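Local structure of angiotensin-converting enzyme (Anopheles gambiae, 6S1Z) at residues V193-Y198 / E493-F498; I362-Q367 / G382-V387. The protein probably acts as a zinc-dependent peptidase of the angiotensin-converting enzyme family, cleaving peptide bonds in an active-site cleft occupied here by the inhibitor fosinoprilat. One frame throughout, in Å; residues are numbered along the deposited sequence.

Contact 1. Residues V193-Y198 / E493-F498; sequences VWLNEY and EYLRYF. With KS8 (fosinoprilat), chain C.
The phenol oxygen of Tyr198 donates a hydrogen bond to OE2 of Glu493; the 2.4 Å separation between Tyr198 OH and Glu493 OE2 is very short, and its exact length is doubtful. This joins segment 193-198 to the residues leading into helix 495-514, which with the residue just before it brings two tyrosines to the inhibitor-filled cleft of this gluzincin-type metallopeptidase. The carboxylate oxygen arrives at the edge of the Tyr198 ring, near its plane, with the two flat groups turned 28° apart. Glu493 reaches it through an extended side chain, CG lying anti to the backbone N (chi1 153°). On the way Glu493 slides past Trp194: its CB sits over the face of the indole, 3.9 Å from the centroid of the six-membered ring of Trp194, as a CH-pi contact, while Glu493 OE1 lies 3.1 Å from Trp194 CB. Apolar contact continues at the phenol, where Leu495 CD2 is 3.7 Å from Tyr198 CE1, with the leucine methyl approaching the ring obliquely. Asp439 accepts from the backbone N atoms of Tyr494 and Leu495, where the chain enters helix 495-514. Tyr494 and Tyr497 leave the backbone away from segment 193-198, CD1 of Tyr497 lying over the Tyr494 ring, and Tyr494 OH donates to fosinoprilat O24, an oxygen of its carboxylate, at 3.2 Å.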
ATOM      1  N   VAL A 193      -6.256   6.648  17.245  1.00112.93           N
ATOM      2  CA  VAL A 193      -5.036   5.854  17.372  1.00113.76           C
ATOM      3  C   VAL A 193      -4.204   5.954  16.097  1.00 97.64           C
ATOM      4  O   VAL A 193      -3.044   6.378  16.124  1.00 94.63           O
ATOM      5  CB  VAL A 193      -5.381   4.391  17.705  1.00121.38           C
ATOM      6  CG1 VAL A 193      -4.112   3.564  17.850  1.00141.96           C
ATOM      7  CG2 VAL A 193      -6.223   4.315  18.973  1.00108.77           C
ATOM      8  N   TRP A 194      -4.788   5.561  14.962  1.00 91.11           N
ATOM      9  CA  TRP A 194      -4.053   5.600  13.701  1.00 91.25           C
ATOM     10  C   TRP A 194      -3.553   7.007  13.398  1.00 91.48           C
ATOM     11  O   TRP A 194      -2.447   7.181  12.871  1.00 75.30           O
ATOM     12  CB  TRP A 194      -4.937   5.094  12.563  1.00 85.45           C
ATOM     13  CG  TRP A 194      -5.213   3.625  12.623  1.00 90.34           C
ATOM     14  CD1 TRP A 194      -4.764   2.744  13.565  1.00 90.41           C
ATOM     15  CD2 TRP A 194      -6.001   2.863  11.703  1.00 75.98           C
ATOM     16  NE1 TRP A 194      -5.226   1.480  13.287  1.00 76.45           N
ATOM     17  CE2 TRP A 194      -5.989   1.526  12.150  1.00 69.01           C
ATOM     18  CE3 TRP A 194      -6.719   3.180  10.546  1.00 81.47           C
ATOM     19  CZ2 TRP A 194      -6.664   0.508  11.479  1.00 80.08           C
ATOM     20  CZ3 TRP A 194      -7.388   2.168   9.881  1.00 84.95           C
ATOM     21  CH2 TRP A 194      -7.357   0.849  10.350  1.00 84.78           C
ATOM     22  N   LEU A 195      -4.356   8.022  13.719  1.00 90.71           N
ATOM     23  CA  LEU A 195      -3.920   9.399  13.515  1.00 92.55           C
ATOM     24  C   LEU A 195      -2.827   9.779  14.505  1.00 95.01           C
ATOM     25  O   LEU A 195      -1.864  10.465  14.143  1.00 94.95           O
ATOM     26  CB  LEU A 195      -5.111  10.348  13.640  1.00 91.21           C
ATOM     27  CG  LEU A 195      -6.118  10.317  12.488  1.00 81.86           C
ATOM     28  CD1 LEU A 195      -7.298  11.232  12.779  1.00105.00           C
ATOM     29  CD2 LEU A 195      -5.447  10.707  11.180  1.00 61.25           C
ATOM     30  N   ASN A 196      -2.955   9.338  15.760  1.00 93.83           N
ATOM     31  CA  ASN A 196      -1.926   9.610  16.756  1.00105.75           C
ATOM     32  C   ASN A 196      -0.555   9.123  16.310  1.00 93.92           C
ATOM     33  O   ASN A 196       0.461   9.606  16.822  1.00 89.56           O
ATOM     34  CB  ASN A 196      -2.303   8.957  18.087  1.00114.30           C
ATOM     35  CG  ASN A 196      -1.253   9.169  19.159  1.00110.18           C
ATOM     36  OD1 ASN A 196      -0.452   8.279  19.446  1.00109.66           O
ATOM     37  ND2 ASN A 196      -1.249  10.356  19.755  1.00134.10           N
ATOM     38  N   GLU A 197      -0.502   8.180  15.366  1.00 92.32           N
ATOM     39  CA  GLU A 197       0.780   7.678  14.890  1.00 95.27           C
ATOM     40  C   GLU A 197       1.578   8.760  14.176  1.00 92.63           C
ATOM     41  O   GLU A 197       2.813   8.745  14.213  1.00 90.25           O
ATOM     42  CB  GLU A 197       0.558   6.486  13.960  1.00103.20           C
ATOM     43  CG  GLU A 197       1.821   5.707  13.648  1.00 94.55           C
ATOM     44  CD  GLU A 197       2.439   5.084  14.881  1.00113.81           C
ATOM     45  OE1 GLU A 197       3.623   5.367  15.161  1.00 98.42           O
ATOM     46  OE2 GLU A 197       1.737   4.321  15.578  1.00120.52           O
ATOM     47  N   TYR A 198       0.896   9.699  13.521  1.00 85.83           N
ATOM     48  CA  TYR A 198       1.564  10.784  12.815  1.00 94.00           C
ATOM     49  C   TYR A 198       1.904  11.955  13.724  1.00105.06           C
ATOM     50  O   TYR A 198       2.668  12.835  13.313  1.00 99.75           O
ATOM     51  CB  TYR A 198       0.688  11.265  11.655  1.00 75.43           C
ATOM     52  CG  TYR A 198       0.380  10.168  10.664  1.00 79.78           C
ATOM     53  CD1 TYR A 198      -0.664   9.280  10.887  1.00 82.66           C
ATOM     54  CD2 TYR A 198       1.141  10.008   9.515  1.00 73.49           C
ATOM     55  CE1 TYR A 198      -0.946   8.271   9.990  1.00 83.18           C
ATOM     56  CE2 TYR A 198       0.867   9.002   8.611  1.00 71.36           C
ATOM     57  CZ  TYR A 198      -0.177   8.136   8.853  1.00 85.07           C
ATOM     58  OH  TYR A 198      -0.452   7.132   7.952  1.00 85.15           O
ATOM     59  N   GLU A 493      -3.670  -0.162   8.779  1.00 82.68           N
ATOM     60  CA  GLU A 493      -3.919   1.209   8.351  1.00 82.62           C
ATOM     61  C   GLU A 493      -3.467   1.412   6.912  1.00 69.55           C
ATOM     62  O   GLU A 493      -2.395   0.954   6.510  1.00 70.51           O
ATOM     63  CB  GLU A 493      -3.192   2.193   9.276  1.00 87.70           C
ATOM     64  CG  GLU A 493      -2.833   3.524   8.619  1.00 77.05           C
ATOM     65  CD  GLU A 493      -2.296   4.540   9.607  1.00 85.95           C
ATOM     66  OE1 GLU A 493      -2.503   4.361  10.825  1.00 88.11           O
ATOM     67  OE2 GLU A 493      -1.661   5.519   9.162  1.00 83.21           O
ATOM     68  N   TYR A 494      -4.295   2.115   6.138  1.00 64.35           N
ATOM     69  CA  TYR A 494      -4.012   2.365   4.733  1.00 71.50           C
ATOM     70  C   TYR A 494      -3.633   3.808   4.436  1.00 62.17           C
ATOM     71  O   TYR A 494      -3.146   4.084   3.334  1.00 68.37           O
ATOM     72  CB  TYR A 494      -5.222   1.983   3.869  1.00 62.21           C
ATOM     73  CG  TYR A 494      -4.841   1.465   2.502  1.00 58.13           C
ATOM     74  CD1 TYR A 494      -4.587   2.335   1.451  1.00 49.86           C
ATOM     75  CD2 TYR A 494      -4.733   0.103   2.265  1.00 60.68           C
ATOM     76  CE1 TYR A 494      -4.234   1.861   0.202  1.00 59.06           C
ATOM     77  CE2 TYR A 494      -4.383  -0.381   1.021  1.00 63.36           C
ATOM     78  CZ  TYR A 494      -4.137   0.501  -0.008  1.00 66.16           C
ATOM     79  OH  TYR A 494      -3.787   0.012  -1.246  1.00 66.74           O
ATOM     80  N   LEU A 495      -3.840   4.734   5.376  1.00 60.27           N
ATOM     81  CA  LEU A 495      -3.409   6.110   5.153  1.00 65.44           C
ATOM     82  C   LEU A 495      -1.918   6.175   4.862  1.00 67.21           C
ATOM     83  O   LEU A 495      -1.460   7.074   4.147  1.00 76.82           O
ATOM     84  CB  LEU A 495      -3.745   6.974   6.368  1.00 72.92           C
ATOM     85  CG  LEU A 495      -3.478   8.471   6.204  1.00 70.22           C
ATOM     86  CD1 LEU A 495      -4.479   9.081   5.236  1.00 70.38           C
ATOM     87  CD2 LEU A 495      -3.525   9.175   7.548  1.00 77.41           C
ATOM     88  N   ARG A 496      -1.148   5.236   5.415  1.00 76.33           N
ATOM     89  CA  ARG A 496       0.270   5.138   5.089  1.00 66.82           C
ATOM     90  C   ARG A 496       0.488   5.140   3.583  1.00 67.46           C
ATOM     91  O   ARG A 496       1.379   5.831   3.076  1.00 74.80           O
ATOM     92  CB  ARG A 496       0.851   3.870   5.713  1.00 82.53           C
ATOM     93  CG  ARG A 496       0.137   2.593   5.295  1.00 80.05           C
ATOM     94  CD  ARG A 496       0.549   1.420   6.161  1.00 80.47           C
ATOM     95  NE  ARG A 496       0.203   1.637   7.563  1.00 84.14           N
ATOM     96  CZ  ARG A 496       0.377   0.736   8.524  1.00 77.97           C
ATOM     97  NH1 ARG A 496       0.890  -0.453   8.239  1.00 80.39           N
ATOM     98  NH2 ARG A 496       0.035   1.024   9.773  1.00 80.91           N
ATOM     99  N   TYR A 497      -0.321   4.374   2.848  1.00 61.54           N
ATOM    100  CA  TYR A 497      -0.181   4.333   1.396  1.00 67.71           C
ATOM    101  C   TYR A 497      -0.505   5.679   0.766  1.00 76.45           C
ATOM    102  O   TYR A 497       0.103   6.050  -0.244  1.00 76.51           O
ATOM    103  CB  TYR A 497      -1.082   3.247   0.813  1.00 68.39           C
ATOM    104  CG  TYR A 497      -0.710   1.857   1.261  1.00 73.94           C
ATOM    105  CD1 TYR A 497      -1.227   1.326   2.433  1.00 77.67           C
ATOM    106  CD2 TYR A 497       0.163   1.077   0.516  1.00 68.02           C
ATOM    107  CE1 TYR A 497      -0.888   0.059   2.852  1.00 72.36           C
ATOM    108  CE2 TYR A 497       0.510  -0.193   0.926  1.00 84.92           C
ATOM    109  CZ  TYR A 497      -0.018  -0.696   2.096  1.00 79.75           C
ATOM    110  OH  TYR A 497       0.321  -1.963   2.511  1.00 89.84           O
ATOM    111  N   PHE A 498      -1.455   6.418   1.340  1.00 61.95           N
ATOM    112  CA  PHE A 498      -1.762   7.750   0.830  1.00 60.27           C
ATOM    113  C   PHE A 498      -0.610   8.708   1.101  1.00 68.53           C
ATOM    114  O   PHE A 498      -0.067   9.326   0.178  1.00 69.33           O
ATOM    115  CB  PHE A 498      -3.055   8.272   1.458  1.00 77.29           C
ATOM    116  CG  PHE A 498      -3.356   9.699   1.110  1.00 83.36           C
ATOM    117  CD1 PHE A 498      -4.024  10.014  -0.062  1.00 84.53           C
ATOM    118  CD2 PHE A 498      -2.964  10.728   1.949  1.00 78.39           C
ATOM    119  CE1 PHE A 498      -4.298  11.328  -0.387  1.00 80.61           C
ATOM    120  CE2 PHE A 498      -3.233  12.043   1.629  1.00 79.76           C
ATOM    121  CZ  PHE A 498      -3.903  12.344   0.460  1.00 81.65           C
TER
HETATM  122  C04 KS8 C 704       1.917  -5.302   2.956  1.00 92.57           C
HETATM  123  C05 KS8 C 704       1.840  -4.638   4.399  1.00 85.38           C
HETATM  124  C06 KS8 C 704       1.121  -5.581   5.450  1.00 69.72           C
HETATM  125  C07 KS8 C 704       2.115  -6.271   6.393  1.00 94.70           C
HETATM  126  C08 KS8 C 704       1.382  -7.221   7.450  1.00100.78           C
HETATM  127  C09 KS8 C 704       0.884  -6.689   8.632  1.00 93.98           C
HETATM  128  C10 KS8 C 704       0.247  -7.514   9.548  1.00 79.90           C
HETATM  129  C11 KS8 C 704       0.104  -8.892   9.278  1.00 76.62           C
HETATM  130  C12 KS8 C 704       0.594  -9.417   8.109  1.00 87.20           C
HETATM  131  C13 KS8 C 704       1.239  -8.588   7.182  1.00 87.75           C
HETATM  132  C14 KS8 C 704       2.032  -4.476   0.088  1.00 78.93           C
HETATM  133  C15 KS8 C 704       0.706  -3.649  -0.052  1.00 79.26           C
HETATM  134  C18 KS8 C 704       0.942  -3.259  -2.556  1.00 87.77           C
HETATM  135  C19 KS8 C 704       0.619  -1.975  -3.400  1.00 85.20           C
HETATM  136  C20 KS8 C 704      -0.577  -1.329  -2.625  1.00 88.73           C
HETATM  137  C21 KS8 C 704      -1.006  -2.266  -1.705  1.00 77.84           C
HETATM  138  C22 KS8 C 704      -2.097  -3.153  -2.271  1.00 76.23           C
HETATM  139  C25 KS8 C 704       1.757  -1.039  -3.481  1.00 81.01           C
HETATM  140  C26 KS8 C 704       2.973  -1.729  -4.152  1.00 97.91           C
HETATM  141  C27 KS8 C 704       2.858  -1.863  -5.673  1.00 96.87           C
HETATM  142  C28 KS8 C 704       2.643  -0.505  -6.310  1.00 91.88           C
HETATM  143  C29 KS8 C 704       1.359   0.124  -5.754  1.00 98.97           C
HETATM  144  C30 KS8 C 704       1.389   0.250  -4.224  1.00 93.04           C
HETATM  145  N17 KS8 C 704       0.284  -3.114  -1.395  1.00 91.26           N
HETATM  146  O01 KS8 C 704       2.591  -2.790   2.132  1.00 91.22           O
HETATM  147  O03 KS8 C 704       4.308  -4.544   1.695  1.00 93.79           O
HETATM  148  O16 KS8 C 704       0.033  -3.450   0.909  1.00 63.53           O
HETATM  149  O23 KS8 C 704      -1.841  -3.971  -3.216  1.00 74.73           O
HETATM  150  O24 KS8 C 704      -3.212  -3.085  -1.823  1.00 84.07           O
HETATM  151  P02 KS8 C 704       2.785  -4.200   1.739  1.00 80.88           P

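Contact 2. Residues I362-Q367 / G382-V387; sequences IQYYLQ and GFHEAV. With ZN (zinc ion), chain D.
An edge of the Tyr364 ring is directed at a face of the His384 imidazole, the centroids of the two rings 4.7 Å apart and their planes at 59°. This edge-to-face pair packs helix 349-368, which carries the HExxH zinc-binding sequence, against helix 381-396, which supplies the glutamate ligand, as in gluzincins. Tyr365 meets the same imidazole obliquely and completes an aromatic cluster in which Tyr365 CE1 lies 3.4 Å from His384 CE1. Outer partners fix both polar ends: Tyr365 OH hydrogen-bonds to the carbonyl of Ala330, and His384 NE2 hydrogen-bonds to the hydroxyl of Tyr368. Further along Tyr364, the ring lies against helix 381-396, with Tyr364 CD2 3.7 Å from Val387 CG2 and Tyr364 CE2 3.8 Å from Phe383 CB, the latter carbon at the ring edge. The axes of the two short segments approach to 9.7 Å, their N-to-C directions 121° apart. On helix 381-396, Glu385 leaves the backbone away from segment 362-367, but a turn about CB-CG (chi2 -60°) brings the carboxylate to the metal. His357 and His361 bind the same zinc, and Glu385 OE2 coordinates it at 2.0 Å.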
ATOM      1  N   ILE A 362      12.135  -3.768   3.553  1.00111.28           N
ATOM      2  CA  ILE A 362      13.266  -4.530   4.069  1.00106.79           C
ATOM      3  C   ILE A 362      14.438  -3.604   4.365  1.00 96.99           C
ATOM      4  O   ILE A 362      15.056  -3.675   5.434  1.00 79.55           O
ATOM      5  CB  ILE A 362      13.662  -5.637   3.076  1.00110.11           C
ATOM      6  CG1 ILE A 362      12.523  -6.649   2.905  1.00108.12           C
ATOM      7  CG2 ILE A 362      14.939  -6.325   3.531  1.00119.16           C
ATOM      8  CD1 ILE A 362      12.212  -7.474   4.142  1.00103.79           C
ATOM      9  N   GLN A 363      14.763  -2.719   3.419  1.00 94.17           N
ATOM     10  CA  GLN A 363      15.860  -1.778   3.621  1.00 81.12           C
ATOM     11  C   GLN A 363      15.666  -0.982   4.904  1.00 79.51           C
ATOM     12  O   GLN A 363      16.596  -0.829   5.704  1.00 85.43           O
ATOM     13  CB  GLN A 363      15.968  -0.838   2.421  1.00 73.06           C
ATOM     14  CG  GLN A 363      16.995   0.267   2.598  1.00 81.03           C
ATOM     15  CD  GLN A 363      18.381  -0.279   2.870  1.00 95.54           C
ATOM     16  OE1 GLN A 363      19.036   0.109   3.838  1.00 91.64           O
ATOM     17  NE2 GLN A 363      18.836  -1.186   2.014  1.00104.79           N
ATOM     18  N   TYR A 364      14.456  -0.460   5.112  1.00 98.74           N
ATOM     19  CA  TYR A 364      14.186   0.346   6.297  1.00 95.00           C
ATOM     20  C   TYR A 364      14.500  -0.421   7.574  1.00 86.14           C
ATOM     21  O   TYR A 364      14.922   0.178   8.571  1.00 76.21           O
ATOM     22  CB  TYR A 364      12.725   0.796   6.291  1.00 94.21           C
ATOM     23  CG  TYR A 364      12.493   2.197   6.813  1.00 92.63           C
ATOM     24  CD1 TYR A 364      13.335   2.761   7.762  1.00 97.32           C
ATOM     25  CD2 TYR A 364      11.427   2.957   6.352  1.00 92.40           C
ATOM     26  CE1 TYR A 364      13.121   4.039   8.238  1.00108.12           C
ATOM     27  CE2 TYR A 364      11.205   4.237   6.822  1.00 92.38           C
ATOM     28  CZ  TYR A 364      12.056   4.773   7.763  1.00101.27           C
ATOM     29  OH  TYR A 364      11.837   6.048   8.235  1.00105.99           O
ATOM     30  N   TYR A 365      14.300  -1.740   7.567  1.00 95.62           N
ATOM     31  CA  TYR A 365      14.651  -2.555   8.724  1.00100.95           C
ATOM     32  C   TYR A 365      16.157  -2.561   8.949  1.00109.80           C
ATOM     33  O   TYR A 365      16.631  -2.368  10.076  1.00 99.34           O
ATOM     34  CB  TYR A 365      14.139  -3.982   8.531  1.00 99.98           C
ATOM     35  CG  TYR A 365      12.654  -4.086   8.265  1.00112.59           C
ATOM     36  CD1 TYR A 365      11.756  -3.218   8.869  1.00110.58           C
ATOM     37  CD2 TYR A 365      12.150  -5.059   7.413  1.00113.65           C
ATOM     38  CE1 TYR A 365      10.397  -3.315   8.630  1.00104.72           C
ATOM     39  CE2 TYR A 365      10.795  -5.163   7.165  1.00106.07           C
ATOM     40  CZ  TYR A 365       9.922  -4.289   7.777  1.00105.19           C
ATOM     41  OH  TYR A 365       8.572  -4.391   7.534  1.00113.83           O
ATOM     42  N   LEU A 366      16.927  -2.781   7.881  1.00108.90           N
ATOM     43  CA  LEU A 366      18.375  -2.881   8.000  1.00 94.70           C
ATOM     44  C   LEU A 366      19.012  -1.572   8.448  1.00 98.21           C
ATOM     45  O   LEU A 366      20.147  -1.585   8.936  1.00 93.97           O
ATOM     46  CB  LEU A 366      18.971  -3.316   6.660  1.00 92.50           C
ATOM     47  CG  LEU A 366      18.401  -4.618   6.090  1.00 88.60           C
ATOM     48  CD1 LEU A 366      18.840  -4.832   4.650  1.00 88.57           C
ATOM     49  CD2 LEU A 366      18.818  -5.800   6.954  1.00 94.23           C
ATOM     50  N   GLN A 367      18.309  -0.449   8.302  1.00 95.49           N
ATOM     51  CA  GLN A 367      18.892   0.843   8.641  1.00 93.70           C
ATOM     52  C   GLN A 367      18.762   1.153  10.128  1.00 97.89           C
ATOM     53  O   GLN A 367      19.693   1.704  10.726  1.00108.48           O
ATOM     54  CB  GLN A 367      18.240   1.944   7.805  1.00100.89           C
ATOM     55  CG  GLN A 367      18.527   1.833   6.314  1.00104.64           C
ATOM     56  CD  GLN A 367      20.001   2.001   5.987  1.00 95.78           C
ATOM     57  OE1 GLN A 367      20.806   2.338   6.854  1.00102.04           O
ATOM     58  NE2 GLN A 367      20.359   1.768   4.729  1.00 83.64           N
ATOM     59  N   GLY A 382       3.840   6.533   6.752  1.00 90.52           N
ATOM     60  CA  GLY A 382       4.016   6.959   5.372  1.00 86.10           C
ATOM     61  C   GLY A 382       5.416   6.695   4.854  1.00 82.53           C
ATOM     62  O   GLY A 382       5.594   6.190   3.740  1.00 82.30           O
ATOM     63  N   PHE A 383       6.432   7.041   5.649  1.00 87.46           N
ATOM     64  CA  PHE A 383       7.813   6.820   5.234  1.00 85.30           C
ATOM     65  C   PHE A 383       8.030   5.375   4.806  1.00 85.95           C
ATOM     66  O   PHE A 383       8.587   5.106   3.736  1.00 90.53           O
ATOM     67  CB  PHE A 383       8.769   7.182   6.373  1.00 91.41           C
ATOM     68  CG  PHE A 383       8.897   8.659   6.619  1.00 98.59           C
ATOM     69  CD1 PHE A 383       7.946   9.338   7.361  1.00109.72           C
ATOM     70  CD2 PHE A 383       9.977   9.367   6.119  1.00 97.63           C
ATOM     71  CE1 PHE A 383       8.064  10.695   7.593  1.00103.87           C
ATOM     72  CE2 PHE A 383      10.101  10.725   6.350  1.00 98.81           C
ATOM     73  CZ  PHE A 383       9.143  11.389   7.087  1.00 92.38           C
ATOM     74  N   HIS A 384       7.581   4.430   5.635  1.00 75.05           N
ATOM     75  CA  HIS A 384       7.818   3.014   5.374  1.00 86.73           C
ATOM     76  C   HIS A 384       7.350   2.626   3.977  1.00 84.18           C
ATOM     77  O   HIS A 384       8.121   2.096   3.168  1.00 69.70           O
ATOM     78  CB  HIS A 384       7.108   2.172   6.436  1.00 86.65           C
ATOM     79  CG  HIS A 384       8.007   1.210   7.146  1.00 85.90           C
ATOM     80  ND1 HIS A 384       9.003   0.506   6.505  1.00 87.84           N
ATOM     81  CD2 HIS A 384       8.064   0.840   8.448  1.00 79.83           C
ATOM     82  CE1 HIS A 384       9.629  -0.262   7.378  1.00 94.64           C
ATOM     83  NE2 HIS A 384       9.081  -0.076   8.566  1.00 95.79           N
ATOM     84  N   GLU A 385       6.075   2.886   3.676  1.00 86.06           N
ATOM     85  CA  GLU A 385       5.532   2.513   2.376  1.00 82.80           C
ATOM     86  C   GLU A 385       6.215   3.275   1.249  1.00 76.71           C
ATOM     87  O   GLU A 385       6.332   2.761   0.130  1.00 76.17           O
ATOM     88  CB  GLU A 385       4.025   2.776   2.330  1.00 82.70           C
ATOM     89  CG  GLU A 385       3.250   2.412   3.590  1.00 87.70           C
ATOM     90  CD  GLU A 385       3.355   0.945   3.957  1.00 88.61           C
ATOM     91  OE1 GLU A 385       3.875   0.642   5.052  1.00 74.41           O
ATOM     92  OE2 GLU A 385       2.918   0.095   3.153  1.00 83.83           O
ATOM     93  N   ALA A 386       6.673   4.498   1.525  1.00 74.90           N
ATOM     94  CA  ALA A 386       7.166   5.367   0.464  1.00 84.83           C
ATOM     95  C   ALA A 386       8.509   4.892  -0.072  1.00 77.50           C
ATOM     96  O   ALA A 386       8.762   4.978  -1.279  1.00 71.99           O
ATOM     97  CB  ALA A 386       7.277   6.803   0.977  1.00 81.03           C
ATOM     98  N   VAL A 387       9.379   4.383   0.806  1.00 79.64           N
ATOM     99  CA  VAL A 387      10.758   4.080   0.423  1.00 80.11           C
ATOM    100  C   VAL A 387      10.791   3.303  -0.887  1.00 71.42           C
ATOM    101  O   VAL A 387      11.404   3.728  -1.873  1.00 71.49           O
ATOM    102  CB  VAL A 387      11.472   3.305   1.544  1.00 90.32           C
ATOM    103  CG1 VAL A 387      12.912   3.007   1.147  1.00 81.38           C
ATOM    104  CG2 VAL A 387      11.424   4.083   2.850  1.00 83.46           C
TER
HETATM  105 ZN    ZN D 705       4.074  -1.196   2.209  1.00 87.36          ZN

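In the fold
Both contacts flank the zinc site, and contact 2 is nested along the chain within the loop closed by contact 1. Contact 2 is buried packing between two helices of the metal site, largely aromatic and apolar, with no hydrogen bond across it. Contact 1 is only partly buried and combines a phenol-carboxylate bond with CH-pi and leucine contacts, linking the residues at the entry to helix 495-514 with segment 193-198, nearly 300 residues earlier in the chain. Their centres are about 15 Å apart, yet the two meet where helix 495-514 packs on helix 381-396: Arg496 CB lies 3.5 Å from Glu385 CG, so an arginine of contact 1 backs the zinc-binding glutamate of contact 2.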